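Local coordinates for protein ADP-ribosylglycohydrolase (Thermus thermophilus, PDB 2YZV) that belongs to the ADP-ribosylglycohydrolase family and binds two magnesium ions, in a compact, all-helical single-chain fold, at residues A[55-58]-A[59-63]; A[252-255]-A[256-260]; A[148-151]-A[152-155]; A[128-131]-A[132-135]. All coordinates share one frame; numbering follows the deposited sequence.

Contact 1 of 4, residues A[55-58]-A[59-63]. With MG (magnesium ion), chain C.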
loop_
_atom_site.group_PDB
_atom_site.type_symbol
_atom_site.label_atom_id
_atom_site.label_comp_id
_atom_site.label_asym_id
_atom_site.label_seq_id
_atom_site.Cartn_x
_atom_site.Cartn_y
_atom_site.Cartn_z
ATOM N N TRP A 55 -0.406 2.031 13.832
ATOM C CA TRP A 55 -0.190 2.556 12.496
ATOM C C TRP A 55 -0.835 3.923 12.262
ATOM O O TRP A 55 -1.392 4.524 13.184
ATOM C CB TRP A 55 -0.681 1.530 11.467
ATOM C CG TRP A 55 -1.709 0.591 12.018
ATOM C CD1 TRP A 55 -1.499 -0.671 12.510
ATOM C CD2 TRP A 55 -3.108 0.851 12.167
ATOM N NE1 TRP A 55 -2.686 -1.209 12.952
ATOM C CE2 TRP A 55 -3.688 -0.296 12.753
ATOM C CE3 TRP A 55 -3.930 1.945 11.861
ATOM C CZ2 TRP A 55 -5.057 -0.382 13.041
ATOM C CZ3 TRP A 55 -5.290 1.861 12.148
ATOM C CH2 TRP A 55 -5.838 0.703 12.733
ATOM N N THR A 56 -0.768 4.404 11.024
ATOM C CA THR A 56 -1.292 5.727 10.684
ATOM C C THR A 56 -2.496 5.742 9.746
ATOM O O THR A 56 -3.270 4.787 9.690
ATOM C CB THR A 56 -0.184 6.575 10.046
ATOM O OG1 THR A 56 0.086 6.088 8.725
ATOM C CG2 THR A 56 1.094 6.478 10.873
ATOM N N ASP A 57 -2.647 6.840 9.007
ATOM C CA ASP A 57 -3.757 6.980 8.073
ATOM C C ASP A 57 -3.671 5.994 6.914
ATOM O O ASP A 57 -4.678 5.705 6.266
ATOM C CB ASP A 57 -3.836 8.420 7.540
ATOM C CG ASP A 57 -2.574 8.855 6.823
ATOM O OD1 ASP A 57 -2.261 8.291 5.753
ATOM O OD2 ASP A 57 -1.893 9.771 7.328
ATOM N N ASP A 58 -2.475 5.474 6.654
ATOM C CA ASP A 58 -2.289 4.507 5.577
ATOM C C ASP A 58 -3.174 3.300 5.856
ATOM O O ASP A 58 -4.026 2.926 5.045
ATOM C CB ASP A 58 -0.832 4.032 5.514
ATOM C CG ASP A 58 0.141 5.153 5.224
ATOM O OD1 ASP A 58 0.139 6.157 5.962
ATOM O OD2 ASP A 58 0.921 5.023 4.258
ATOM N N THR A 59 -2.957 2.693 7.014
ATOM C CA THR A 59 -3.717 1.522 7.409
ATOM C C THR A 59 -5.182 1.865 7.684
ATOM O O THR A 59 -6.074 1.069 7.379
ATOM C CB THR A 59 -3.080 0.854 8.651
ATOM O OG1 THR A 59 -1.715 0.520 8.362
ATOM C CG2 THR A 59 -3.825 -0.414 9.023
ATOM N N SER A 60 -5.441 3.045 8.240
ATOM C CA SER A 60 -6.819 3.442 8.521
ATOM C C SER A 60 -7.656 3.422 7.246
ATOM O O SER A 60 -8.763 2.878 7.223
ATOM C CB SER A 60 -6.860 4.840 9.137
ATOM O OG SER A 60 -6.194 4.859 10.386
ATOM N N GLN A 61 -7.120 4.006 6.180
ATOM C CA GLN A 61 -7.832 4.036 4.912
ATOM C C GLN A 61 -7.964 2.640 4.314
ATOM O O GLN A 61 -8.987 2.312 3.712
ATOM C CB GLN A 61 -7.126 4.971 3.930
ATOM C CG GLN A 61 -7.402 6.437 4.202
ATOM C CD GLN A 61 -6.645 7.351 3.265
ATOM O OE1 GLN A 61 -6.584 7.107 2.062
ATOM N NE2 GLN A 61 -6.069 8.414 3.811
ATOM N N ALA A 62 -6.930 1.819 4.478
ATOM C CA ALA A 62 -6.962 0.457 3.964
ATOM C C ALA A 62 -8.098 -0.302 4.645
ATOM O O ALA A 62 -8.805 -1.081 4.003
ATOM C CB ALA A 62 -5.626 -0.243 4.225
ATOM N N LEU A 63 -8.274 -0.065 5.942
ATOM C CA LEU A 63 -9.334 -0.730 6.697
ATOM C C LEU A 63 -10.705 -0.255 6.234
ATOM O O LEU A 63 -11.638 -1.052 6.121
ATOM C CB LEU A 63 -9.169 -0.474 8.200
ATOM C CG LEU A 63 -7.962 -1.158 8.852
ATOM C CD1 LEU A 63 -7.835 -0.723 10.300
ATOM C CD2 LEU A 63 -8.128 -2.668 8.770
HETATM MG MG MG C . 0.712 7.493 7.237
#
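Thr59 lays its methyl CG2 over one face of the Trp55 indole, a CH-pi contact 3.7 Å from the centroid of the six-membered ring. At the edge of the same ring, close to its plane, stands the hydroxyl of Ser60, whose OG is 3.6 Å from Trp55 CZ3. Leu63, one turn further on, brings CD1 obliquely to within 3.5 Å of Trp55 CH2, while the indole NE1 bonds to the carbonyl of His281, whose ring also meets the indole, the planes about 25° apart. A broad tryptophan suits this place because one flat group can meet three residues of the first helical turns. With CG2 anti to the backbone N, Thr59 keeps its methyl for the ring and gives OG1 to Asp22. The chain enters helix 57-72 at Thr56, the N-cap residue, whose OG1 takes a long, weak but straight bond from Asp58 N (3.4 Å, 170°). Thr56 O is gripped twice, by Ser60 N lying in the carbonyl plane and by Ser60 OG at 3.0 Å from above that plane. Thr56 OG1, also hydrogen-bonded to Asp22, binds a magnesium ion at 2.1 Å, joined by Asp58 OD1 at 1.9 Å; Asp253 is the third protein ligand, and Asp58 OD2 bonds to Thr254. One helix start thus supplies two oxygen ligands, and the ion probably offsets the negative charge gathered there.

Contact 2 of 4, residues A[252-255]-A[256-260]. With MG (magnesium ion), chain B; MG (magnesium ion), chain C.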
loop_
_atom_site.group_PDB
_atom_site.type_symbol
_atom_site.label_atom_id
_atom_site.label_comp_id
_atom_site.label_asym_id
_atom_site.label_seq_id
_atom_site.Cartn_x
_atom_site.Cartn_y
_atom_site.Cartn_z
ATOM N N ALA A 252 8.485 7.267 5.421
ATOM C CA ALA A 252 8.741 5.865 5.731
ATOM C C ALA A 252 7.524 5.005 6.031
ATOM O O ALA A 252 7.536 3.805 5.757
ATOM C CB ALA A 252 9.731 5.774 6.883
ATOM N N ASP A 253 6.485 5.594 6.608
ATOM C CA ASP A 253 5.288 4.821 6.911
ATOM C C ASP A 253 4.649 4.320 5.619
ATOM O O ASP A 253 4.215 3.173 5.534
ATOM C CB ASP A 253 4.269 5.659 7.698
ATOM C CG ASP A 253 3.862 6.935 6.978
ATOM O OD1 ASP A 253 2.679 7.321 7.084
ATOM O OD2 ASP A 253 4.714 7.567 6.325
ATOM N N THR A 254 4.615 5.178 4.609
ATOM C CA THR A 254 4.000 4.815 3.341
ATOM C C THR A 254 4.895 3.945 2.464
ATOM O O THR A 254 4.407 3.041 1.787
ATOM C CB THR A 254 3.563 6.068 2.588
ATOM O OG1 THR A 254 2.732 6.857 3.450
ATOM C CG2 THR A 254 2.770 5.689 1.340
ATOM N N VAL A 255 6.199 4.207 2.465
ATOM C CA VAL A 255 7.104 3.369 1.684
ATOM C C VAL A 255 7.052 1.992 2.344
ATOM O O VAL A 255 7.013 0.965 1.668
ATOM C CB VAL A 255 8.552 3.910 1.703
ATOM C CG1 VAL A 255 9.507 2.881 1.106
ATOM C CG2 VAL A 255 8.623 5.200 0.905
ATOM N N GLY A 256 7.039 1.978 3.673
ATOM C CA GLY A 256 6.955 0.719 4.389
ATOM C C GLY A 256 5.655 -0.014 4.090
ATOM O O GLY A 256 5.646 -1.236 3.930
ATOM N N ALA A 257 4.552 0.725 4.006
ATOM C CA ALA A 257 3.254 0.111 3.728
ATOM C C ALA A 257 3.177 -0.467 2.320
ATOM O O ALA A 257 2.583 -1.525 2.114
ATOM C CB ALA A 257 2.139 1.125 3.932
ATOM N N VAL A 258 3.766 0.222 1.347
ATOM C CA VAL A 258 3.738 -0.274 -0.028
ATOM C C VAL A 258 4.624 -1.513 -0.127
ATOM O O VAL A 258 4.226 -2.518 -0.715
ATOM C CB VAL A 258 4.194 0.817 -1.020
ATOM C CG1 VAL A 258 4.279 0.256 -2.442
ATOM C CG2 VAL A 258 3.192 1.971 -0.986
ATOM N N TYR A 259 5.819 -1.445 0.458
ATOM C CA TYR A 259 6.717 -2.595 0.452
ATOM C C TYR A 259 6.023 -3.766 1.144
ATOM O O TYR A 259 6.084 -4.906 0.682
ATOM C CB TYR A 259 8.015 -2.281 1.206
ATOM C CG TYR A 259 8.841 -3.520 1.489
ATOM C CD1 TYR A 259 9.738 -4.016 0.545
ATOM C CD2 TYR A 259 8.658 -4.243 2.668
ATOM C CE1 TYR A 259 10.426 -5.203 0.764
ATOM C CE2 TYR A 259 9.336 -5.432 2.898
ATOM C CZ TYR A 259 10.217 -5.909 1.941
ATOM O OH TYR A 259 10.858 -7.113 2.141
ATOM N N GLY A 260 5.367 -3.469 2.261
ATOM C CA GLY A 260 4.681 -4.496 3.027
ATOM C C GLY A 260 3.634 -5.262 2.245
ATOM O O GLY A 260 3.500 -6.478 2.402
HETATM MG MG MG B . 3.008 8.717 4.863
HETATM MG MG MG C . 0.712 7.493 7.237
#
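Four successive i to i+4 bonds, from Gly256 N to Ala252 O through Tyr259 N to Val255 O, wind this stretch into the first turns of helix 252-267, the last being the straightest at 2.9 Å and 169°. On the side chains of this opening turn sit the metals. Asp253 has CG between its backbone N and carbonyl carbon (chi1 57°), and its carboxylate serves both ions: OD1 binds one magnesium at 2.0 Å and also reaches the other at 2.6 Å, where OD2 joins it at 2.5 Å. Aspartate suits this position because one carboxylate can both chelate and bridge. Thr254 adds OG1 to the second ion at 2.4 Å, with Asp251 completing the protein ligands there, while Thr56 and Asp58 complete those of the first. The same Thr254 hydroxyl is hydrogen-bonded to Asp58. One turn on, side chains pack against the carbonyls of the first turn: Ala257 CB rests 3.3 Å from Asp253 O, and Val258 CG2 lies 3.2 Å from Thr254 O. Gly256, with no side chain, fits closely against the carbonyl of Ala252. The remaining side chains are buried among helices and largely apolar. Val255 and Tyr259 face helices 221-234 and 238-246, with Tyr259 OH bonded to the carbonyl of Phe238, and Thr254 and Val258 meet the short helix 129-132 through Met132 and Leu131.

Contact 3 of 4, residues A[148-151]-A[152-155]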
loop_
_atom_site.group_PDB
_atom_site.type_symbol
_atom_site.label_atom_id
_atom_site.label_comp_id
_atom_site.label_asym_id
_atom_site.label_seq_id
_atom_site.Cartn_x
_atom_site.Cartn_y
_atom_site.Cartn_z
ATOM N N LEU A 148 -7.361 -3.398 -13.102
ATOM C CA LEU A 148 -6.562 -2.182 -13.218
ATOM C C LEU A 148 -7.431 -0.933 -13.296
ATOM O O LEU A 148 -7.064 0.122 -12.773
ATOM C CB LEU A 148 -5.624 -2.262 -14.430
ATOM C CG LEU A 148 -4.721 -3.500 -14.515
ATOM C CD1 LEU A 148 -3.681 -3.290 -15.610
ATOM C CD2 LEU A 148 -4.035 -3.756 -13.187
ATOM N N SER A 149 -8.591 -1.059 -13.936
ATOM C CA SER A 149 -9.520 0.056 -14.063
ATOM C C SER A 149 -10.141 0.372 -12.706
ATOM O O SER A 149 -10.351 1.535 -12.368
ATOM C CB SER A 149 -10.616 -0.284 -15.076
ATOM O OG SER A 149 -11.580 0.754 -15.139
ATOM N N LEU A 150 -10.441 -0.666 -11.931
ATOM C CA LEU A 150 -11.013 -0.466 -10.606
ATOM C C LEU A 150 -9.963 0.209 -9.731
ATOM O O LEU A 150 -10.286 1.059 -8.900
ATOM C CB LEU A 150 -11.423 -1.806 -9.990
ATOM C CG LEU A 150 -12.500 -2.580 -10.758
ATOM C CD1 LEU A 150 -12.741 -3.928 -10.090
ATOM C CD2 LEU A 150 -13.790 -1.764 -10.802
ATOM N N ALA A 151 -8.702 -0.167 -9.927
ATOM C CA ALA A 151 -7.614 0.425 -9.148
ATOM C C ALA A 151 -7.496 1.912 -9.466
ATOM O O ALA A 151 -7.276 2.729 -8.569
ATOM C CB ALA A 151 -6.295 -0.285 -9.448
ATOM N N ARG A 152 -7.638 2.266 -10.740
ATOM C CA ARG A 152 -7.556 3.669 -11.126
ATOM C C ARG A 152 -8.707 4.437 -10.489
ATOM O O ARG A 152 -8.525 5.544 -9.982
ATOM C CB ARG A 152 -7.606 3.819 -12.651
ATOM C CG ARG A 152 -7.704 5.268 -13.121
ATOM C CD ARG A 152 -7.569 5.371 -14.631
ATOM N NE ARG A 152 -6.200 5.117 -15.065
ATOM C CZ ARG A 152 -5.386 6.040 -15.570
ATOM N NH1 ARG A 152 -5.801 7.292 -15.716
ATOM N NH2 ARG A 152 -4.153 5.714 -15.922
ATOM N N ARG A 153 -9.899 3.849 -10.512
ATOM C CA ARG A 153 -11.056 4.502 -9.915
ATOM C C ARG A 153 -10.864 4.655 -8.404
ATOM O O ARG A 153 -11.223 5.684 -7.827
ATOM C CB ARG A 153 -12.326 3.704 -10.229
ATOM C CG ARG A 153 -12.750 3.824 -11.690
ATOM C CD ARG A 153 -13.803 2.792 -12.059
ATOM N NE ARG A 153 -15.037 2.947 -11.296
ATOM C CZ ARG A 153 -15.996 2.027 -11.251
ATOM N NH1 ARG A 153 -15.851 0.893 -11.923
ATOM N NH2 ARG A 153 -17.094 2.236 -10.532
ATOM N N ALA A 154 -10.281 3.643 -7.770
ATOM C CA ALA A 154 -10.042 3.689 -6.326
ATOM C C ALA A 154 -9.046 4.794 -5.983
ATOM O O ALA A 154 -9.112 5.395 -4.908
ATOM C CB ALA A 154 -9.519 2.339 -5.837
ATOM N N ALA A 155 -8.119 5.062 -6.892
ATOM C CA ALA A 155 -7.135 6.107 -6.660
ATOM C C ALA A 155 -7.775 7.474 -6.873
ATOM O O ALA A 155 -7.527 8.408 -6.111
ATOM C CB ALA A 155 -5.946 5.937 -7.610
HETATM O O HOH W 1 -14.131 0.039 -13.970
#
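Leu150 and Arg153 run side by side along the short helix 147-156 of this all-helical fold, an apolar chain and a polar one three residues apart and pointing the same way. Leu150 CD2 comes within 3.5 Å of Arg153 NH1, in an oblique approach to the guanidinium. The tight side of the helix is made of alanines: Ala151 and Ala154 are buried against Leu137 of helix 135-141, Ala151 also meets Ala172 of helix 162-179, and Ala155 meets Thr168 of that helix. Alanine suits these places because its single methyl lets neighbouring helices come close. Beneath them the regular alpha-helical bonding continues, for instance Ala154 N to Leu150 O at 2.8 Å. Leu150 shares this apolar zone, touching Tyr141 and Phe74.

The other side is looser, and its residues are long or polar. Arg152 carries its chain away from the preceding turn, CG anti to the backbone N (chi1 173°) and bent at chi3, to form a salt bridge with Glu169 of helix 162-179. Ser149 is exposed; a small hydroxyl here can be reached by a water. Arg153 instead stays near its own helix, its CG 3.4 Å from Ser149 O, then bends at chi3 and gives NE to Tyr119 OH. The serine and the arginine are joined by a single water, which accepts from Arg153 NH1 at 2.8 Å in the plane of the guanidinium and lies 2.9 Å from Ser149 OG.

Contact 4 of 4, residues A[128-131]-A[132-135]; sequences NGPL and MRLA
Arg133 folds back over the short, weakly bonded helix 129-132, so that one face of its guanidinium lies on the backbone of Gly129 and Pro130. Pro130 CA is 4.0 Å from Arg133 CZ, close to the centre of that face, while Gly129 C sits nearer the rim. Arg133 CG stands between the backbone N and the carbonyl carbon (chi1 67°) and the chain runs extended from there to NE, which carries the flat group back across the turn. Glycine keeps the surface beneath low, and proline, with no N-H to give, suits the first turn of a helix. Within this turn the carbonyl of Asn128 takes two backbone bonds, from Leu131 N at 2.9 Å and from Met132 N at 3.3 Å, the latter nearly along the C=O axis.

Further out, other parts of the chain hold the arginine: its NH1 is bonded to Gln61, and NH2 to the carbonyl of Ala154 and the hydroxyl of Thr158, so several N-H groups of this buried side chain are met by neutral oxygens. Arginine suits such a junction because its planar end carries several N-H groups in different directions. Asn128 is positioned by ND2 bonds to Asp251, a magnesium ligand, and to Thr224. Met132 extends its flexible thioether toward helix 57-72, touching Asp57, Asp58 and Gln61. Between turn and arginine lies one water: it donates to Pro130 O at 2.8 Å and accepts a weak bond from Arg133 NE at 3.1 Å.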
loop_
_atom_site.group_PDB
_atom_site.type_symbol
_atom_site.label_atom_id
_atom_site.label_comp_id
_atom_site.label_asym_id
_atom_site.label_seq_id
_atom_site.Cartn_x
_atom_site.Cartn_y
_atom_site.Cartn_z
ATOM N N ASN A 128 1.382 9.601 -2.739
ATOM C CA ASN A 128 1.291 8.148 -2.646
ATOM C C ASN A 128 0.072 7.584 -1.926
ATOM O O ASN A 128 -0.010 6.378 -1.715
ATOM C CB ASN A 128 2.544 7.602 -1.969
ATOM C CG ASN A 128 2.803 8.254 -0.627
ATOM O OD1 ASN A 128 1.877 8.726 0.031
ATOM N ND2 ASN A 128 4.063 8.276 -0.207
ATOM N N GLY A 129 -0.870 8.441 -1.549
ATOM C CA GLY A 129 -2.051 7.965 -0.845
ATOM C C GLY A 129 -2.770 6.778 -1.475
ATOM O O GLY A 129 -3.166 5.851 -0.769
ATOM N N PRO A 130 -2.961 6.769 -2.803
ATOM C CA PRO A 130 -3.656 5.639 -3.427
ATOM C C PRO A 130 -2.913 4.317 -3.298
ATOM O O PRO A 130 -3.521 3.249 -3.348
ATOM C CB PRO A 130 -3.777 6.066 -4.892
ATOM C CG PRO A 130 -3.742 7.561 -4.825
ATOM C CD PRO A 130 -2.663 7.809 -3.801
ATOM N N LEU A 131 -1.594 4.394 -3.153
ATOM C CA LEU A 131 -0.771 3.194 -3.052
ATOM C C LEU A 131 -0.796 2.559 -1.674
ATOM O O LEU A 131 -0.742 1.341 -1.544
ATOM C CB LEU A 131 0.687 3.518 -3.380
ATOM C CG LEU A 131 1.008 4.264 -4.670
ATOM C CD1 LEU A 131 2.515 4.402 -4.794
ATOM C CD2 LEU A 131 0.442 3.510 -5.860
ATOM N N MET A 132 -0.865 3.398 -0.648
ATOM C CA MET A 132 -0.827 2.927 0.733
ATOM C C MET A 132 -2.017 2.100 1.189
ATOM O O MET A 132 -1.923 1.379 2.183
ATOM C CB MET A 132 -0.677 4.122 1.675
ATOM C CG MET A 132 -1.874 5.050 1.663
ATOM S SD MET A 132 -1.699 6.475 2.753
ATOM C CE MET A 132 -3.425 6.874 3.056
ATOM N N ARG A 133 -3.126 2.188 0.462
ATOM C CA ARG A 133 -4.351 1.490 0.847
ATOM C C ARG A 133 -4.847 0.453 -0.159
ATOM O O ARG A 133 -5.919 -0.122 0.029
ATOM C CB ARG A 133 -5.461 2.530 1.053
ATOM C CG ARG A 133 -5.865 3.216 -0.263
ATOM C CD ARG A 133 -6.777 4.431 -0.082
ATOM N NE ARG A 133 -7.129 4.990 -1.388
ATOM C CZ ARG A 133 -7.142 6.288 -1.679
ATOM N NH1 ARG A 133 -6.824 7.188 -0.755
ATOM N NH2 ARG A 133 -7.454 6.686 -2.904
ATOM N N LEU A 134 -4.064 0.206 -1.204
ATOM C CA LEU A 134 -4.441 -0.707 -2.287
ATOM C C LEU A 134 -4.781 -2.185 -2.040
ATOM O O LEU A 134 -5.802 -2.668 -2.530
ATOM C CB LEU A 134 -3.370 -0.658 -3.379
ATOM C CG LEU A 134 -3.735 -0.215 -4.801
ATOM C CD1 LEU A 134 -2.857 -0.984 -5.773
ATOM C CD2 LEU A 134 -5.200 -0.474 -5.111
ATOM N N ALA A 135 -3.930 -2.900 -1.306
ATOM C CA ALA A 135 -4.120 -4.333 -1.052
ATOM C C ALA A 135 -5.553 -4.866 -0.940
ATOM O O ALA A 135 -5.904 -5.838 -1.614
ATOM C CB ALA A 135 -3.317 -4.752 0.179
HETATM O O HOH W 2 -6.252 3.406 -3.962
#

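Contacts 1 and 2 meet at the metal site, their centres about 11 Å apart: they share one magnesium ion, and Asp58 OD2 lies 2.7 Å from Thr254 OG1, tying the starts of two helices together. Contact 4 lies beside both, with centres about 9 Å from each. It packs Leu131 CB against Val258 CG2 of contact 2 at 3.8 Å and joins contact 1 through Gln61 OE1 and Arg133 NH1, 2.8 Å apart. The same arginine reaches outward to contact 3, where Ala154 O is 2.9 Å from its NH2. Contact 3 itself touches neither 55-63 nor 252-260, their nearest atoms being about 8 Å and 12 Å away.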